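Side-chain contact in cryptochrome DASH, chloroplastic/mitochondrial (Arabidopsis thaliana, PDB 2J4D), which repairs cyclobutane pyrimidine dimers in single-stranded DNA with FAD and a folate light antenna, and may also act as a photoreceptor: residues 97-102 and 228-233. Residues are numbered along the deposited sequence; the frame is centred on the assembly and turned at random.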
ATOM      1  N   PHE A  97      11.597   2.337  -2.697  1.00 18.03           N
ATOM      2  CA  PHE A  97      10.770   1.196  -3.088  1.00 18.91           C
ATOM      3  C   PHE A  97      10.086   1.514  -4.430  1.00 18.02           C
ATOM      4  O   PHE A  97      10.014   0.660  -5.317  1.00 17.47           O
ATOM      5  CB  PHE A  97       9.730   0.921  -1.992  1.00 15.94           C
ATOM      6  CG  PHE A  97       8.937  -0.346  -2.198  1.00 19.00           C
ATOM      7  CD1 PHE A  97       9.417  -1.575  -1.728  1.00 20.68           C
ATOM      8  CD2 PHE A  97       7.693  -0.305  -2.817  1.00 18.95           C
ATOM      9  CE1 PHE A  97       8.663  -2.745  -1.866  1.00 19.40           C
ATOM     10  CE2 PHE A  97       6.919  -1.474  -2.968  1.00 20.97           C
ATOM     11  CZ  PHE A  97       7.404  -2.695  -2.490  1.00 19.39           C
ATOM     12  N   LEU A  98       9.597   2.746  -4.587  1.00 18.94           N
ATOM     13  CA  LEU A  98       8.960   3.139  -5.848  1.00 17.18           C
ATOM     14  C   LEU A  98       9.919   2.982  -7.029  1.00 19.21           C
ATOM     15  O   LEU A  98       9.535   2.457  -8.074  1.00 18.31           O
ATOM     16  CB  LEU A  98       8.472   4.600  -5.796  1.00 17.41           C
ATOM     17  CG  LEU A  98       8.131   5.252  -7.153  1.00 18.65           C
ATOM     18  CD1 LEU A  98       7.004   4.487  -7.836  1.00 17.07           C
ATOM     19  CD2 LEU A  98       7.704   6.706  -6.945  1.00 20.61           C
ATOM     20  N   MET A  99      11.166   3.432  -6.880  1.00 17.84           N
ATOM     21  CA  MET A  99      12.117   3.314  -7.986  1.00 20.76           C
ATOM     22  C   MET A  99      12.306   1.851  -8.384  1.00 18.61           C
ATOM     23  O   MET A  99      12.339   1.529  -9.573  1.00 19.99           O
ATOM     24  CB  MET A  99      13.476   3.945  -7.632  1.00 19.81           C
ATOM     25  CG  MET A  99      13.409   5.444  -7.310  1.00 21.74           C
ATOM     26  SD  MET A  99      12.464   6.417  -8.538  1.00 31.65           S
ATOM     27  CE  MET A  99      11.513   7.469  -7.495  1.00 33.22           C
ATOM     28  N   GLU A 100      12.437   0.964  -7.402  1.00 18.61           N
ATOM     29  CA  GLU A 100      12.589  -0.453  -7.716  1.00 18.98           C
ATOM     30  C   GLU A 100      11.347  -0.950  -8.460  1.00 20.90           C
ATOM     31  O   GLU A 100      11.462  -1.752  -9.387  1.00 16.38           O
ATOM     32  CB  GLU A 100      12.828  -1.270  -6.437  1.00 18.97           C
ATOM     33  CG  GLU A 100      14.133  -0.886  -5.742  1.00 25.62           C
ATOM     34  CD  GLU A 100      14.447  -1.720  -4.512  1.00 25.65           C
ATOM     35  OE1 GLU A 100      13.568  -1.876  -3.640  1.00 31.09           O
ATOM     36  OE2 GLU A 100      15.591  -2.208  -4.411  1.00 33.20           O
ATOM     37  N   CYS A 101      10.166  -0.465  -8.067  1.00 18.47           N
ATOM     38  CA  CYS A 101       8.919  -0.862  -8.736  1.00 18.87           C
ATOM     39  C   CYS A 101       8.933  -0.453 -10.207  1.00 18.91           C
ATOM     40  O   CYS A 101       8.504  -1.211 -11.077  1.00 18.92           O
ATOM     41  CB  CYS A 101       7.700  -0.207  -8.076  1.00 18.71           C
ATOM     42  SG  CYS A 101       7.284  -0.831  -6.429  1.00 18.70           S
ATOM     43  N   LEU A 102       9.410   0.759 -10.477  1.00 17.48           N
ATOM     44  CA  LEU A 102       9.462   1.262 -11.847  1.00 19.18           C
ATOM     45  C   LEU A 102      10.462   0.481 -12.691  1.00 20.03           C
ATOM     46  O   LEU A 102      10.172   0.147 -13.833  1.00 17.15           O
ATOM     47  CB  LEU A 102       9.810   2.752 -11.854  1.00 16.63           C
ATOM     48  CG  LEU A 102       8.770   3.651 -11.167  1.00 19.55           C
ATOM     49  CD1 LEU A 102       9.266   5.094 -11.190  1.00 18.96           C
ATOM     50  CD2 LEU A 102       7.408   3.542 -11.875  1.00 18.29           C
ATOM     51  N   ASP A 228      15.027   7.906 -18.410  1.00 32.40           N
ATOM     52  CA  ASP A 228      15.761   7.206 -17.363  1.00 36.17           C
ATOM     53  C   ASP A 228      14.868   7.135 -16.138  1.00 35.11           C
ATOM     54  O   ASP A 228      13.975   7.966 -15.971  1.00 34.35           O
ATOM     55  CB  ASP A 228      17.030   7.963 -16.952  1.00 40.46           C
ATOM     56  CG  ASP A 228      17.946   8.259 -18.115  1.00 44.74           C
ATOM     57  OD1 ASP A 228      17.911   7.511 -19.116  1.00 46.09           O
ATOM     58  OD2 ASP A 228      18.718   9.237 -18.013  1.00 50.01           O
ATOM     59  N   VAL A 229      15.097   6.145 -15.285  1.00 34.37           N
ATOM     60  CA  VAL A 229      14.331   6.057 -14.050  1.00 33.55           C
ATOM     61  C   VAL A 229      14.943   7.197 -13.254  1.00 34.39           C
ATOM     62  O   VAL A 229      16.165   7.321 -13.183  1.00 33.32           O
ATOM     63  CB  VAL A 229      14.589   4.735 -13.317  1.00 33.44           C
ATOM     64  CG1 VAL A 229      13.864   4.729 -11.975  1.00 33.79           C
ATOM     65  CG2 VAL A 229      14.132   3.576 -14.179  1.00 35.27           C
ATOM     66  N   PRO A 230      14.115   8.057 -12.654  1.00 36.63           N
ATOM     67  CA  PRO A 230      14.723   9.151 -11.900  1.00 35.73           C
ATOM     68  C   PRO A 230      15.460   8.647 -10.672  1.00 34.72           C
ATOM     69  O   PRO A 230      15.267   7.514 -10.234  1.00 34.63           O
ATOM     70  CB  PRO A 230      13.525  10.020 -11.541  1.00 39.43           C
ATOM     71  CG  PRO A 230      12.463   8.992 -11.289  1.00 42.22           C
ATOM     72  CD  PRO A 230      12.654   8.035 -12.464  1.00 37.57           C
ATOM     73  N   THR A 231      16.334   9.488 -10.140  1.00 33.37           N
ATOM     74  CA  THR A 231      17.077   9.138  -8.947  1.00 31.55           C
ATOM     75  C   THR A 231      16.461   9.982  -7.852  1.00 29.66           C
ATOM     76  O   THR A 231      16.006  11.098  -8.106  1.00 29.53           O
ATOM     77  CB  THR A 231      18.572   9.507  -9.066  1.00 31.49           C
ATOM     78  OG1 THR A 231      18.717  10.936  -9.107  1.00 29.46           O
ATOM     79  CG2 THR A 231      19.171   8.897 -10.320  1.00 33.07           C
ATOM     80  N   LEU A 232      16.435   9.457  -6.636  1.00 27.34           N
ATOM     81  CA  LEU A 232      15.867  10.201  -5.536  1.00 26.31           C
ATOM     82  C   LEU A 232      16.545  11.556  -5.404  1.00 28.71           C
ATOM     83  O   LEU A 232      15.888  12.561  -5.126  1.00 26.16           O
ATOM     84  CB  LEU A 232      16.003   9.411  -4.235  1.00 26.82           C
ATOM     85  CG  LEU A 232      15.165   8.132  -4.195  1.00 26.38           C
ATOM     86  CD1 LEU A 232      15.273   7.492  -2.809  1.00 24.76           C
ATOM     87  CD2 LEU A 232      13.712   8.458  -4.518  1.00 26.18           C
ATOM     88  N   GLU A 233      17.858  11.588  -5.621  1.00 28.89           N
ATOM     89  CA  GLU A 233      18.602  12.836  -5.517  1.00 32.47           C
ATOM     90  C   GLU A 233      18.103  13.900  -6.493  1.00 31.67           C
ATOM     91  O   GLU A 233      17.999  15.070  -6.130  1.00 34.58           O
ATOM     92  CB  GLU A 233      20.096  12.572  -5.713  1.00 32.91           C
ATOM     93  CG  GLU A 233      20.708  11.786  -4.554  1.00 32.12           C
ATOM     94  CD  GLU A 233      22.138  11.352  -4.823  1.00 37.17           C
ATOM     95  OE1 GLU A 233      22.355  10.586  -5.788  1.00 34.29           O
ATOM     96  OE2 GLU A 233      23.039  11.777  -4.068  1.00 31.30           O
TER
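Met99 reaches from helix 92-111 to the loop segment 228-233 and makes the close contacts, meeting Val229, Pro230 and Leu232, while Leu102 adds a looser flank. The apolar touches come chiefly from its sulfur and its terminal methyl. SD lies 3.8 Å from CG of the Pro230 ring and 4.1 Å from CG1 of Val229. CE sits 3.8 Å from CD2 of Leu232, the same branch that approaches Met99 CG. With CG anti to its own carbonyl carbon (chi1 -61°), the methionine leaves the helix and then bends at both following torsions, which brings its thioether across the proline ring and the leucine rather than alongside them. Val229 has CG1 anti to its backbone N (chi1 175°), the branch that faces the sulfur. One polar atom joins the group: the carbonyl O of Pro230 lies 3.5 Å from Met99 SD. Replacing Met99 by alanine would take away SD and CE, and is likely to leave Val229, Pro230 and Leu232 without their partner on the helix and a gap between helix and loop. Val229 and Pro230 also rest on Ile118 of the outermost strand 117-120, and Pro230 on Leu74 of its neighbour 67-74, so the loop packs over this side of the parallel sheet of the photolyase alpha/beta domain. Joined by van der Waals contacts made mostly by one thioether, helix and loop are matched by shape rather than by directed bonds.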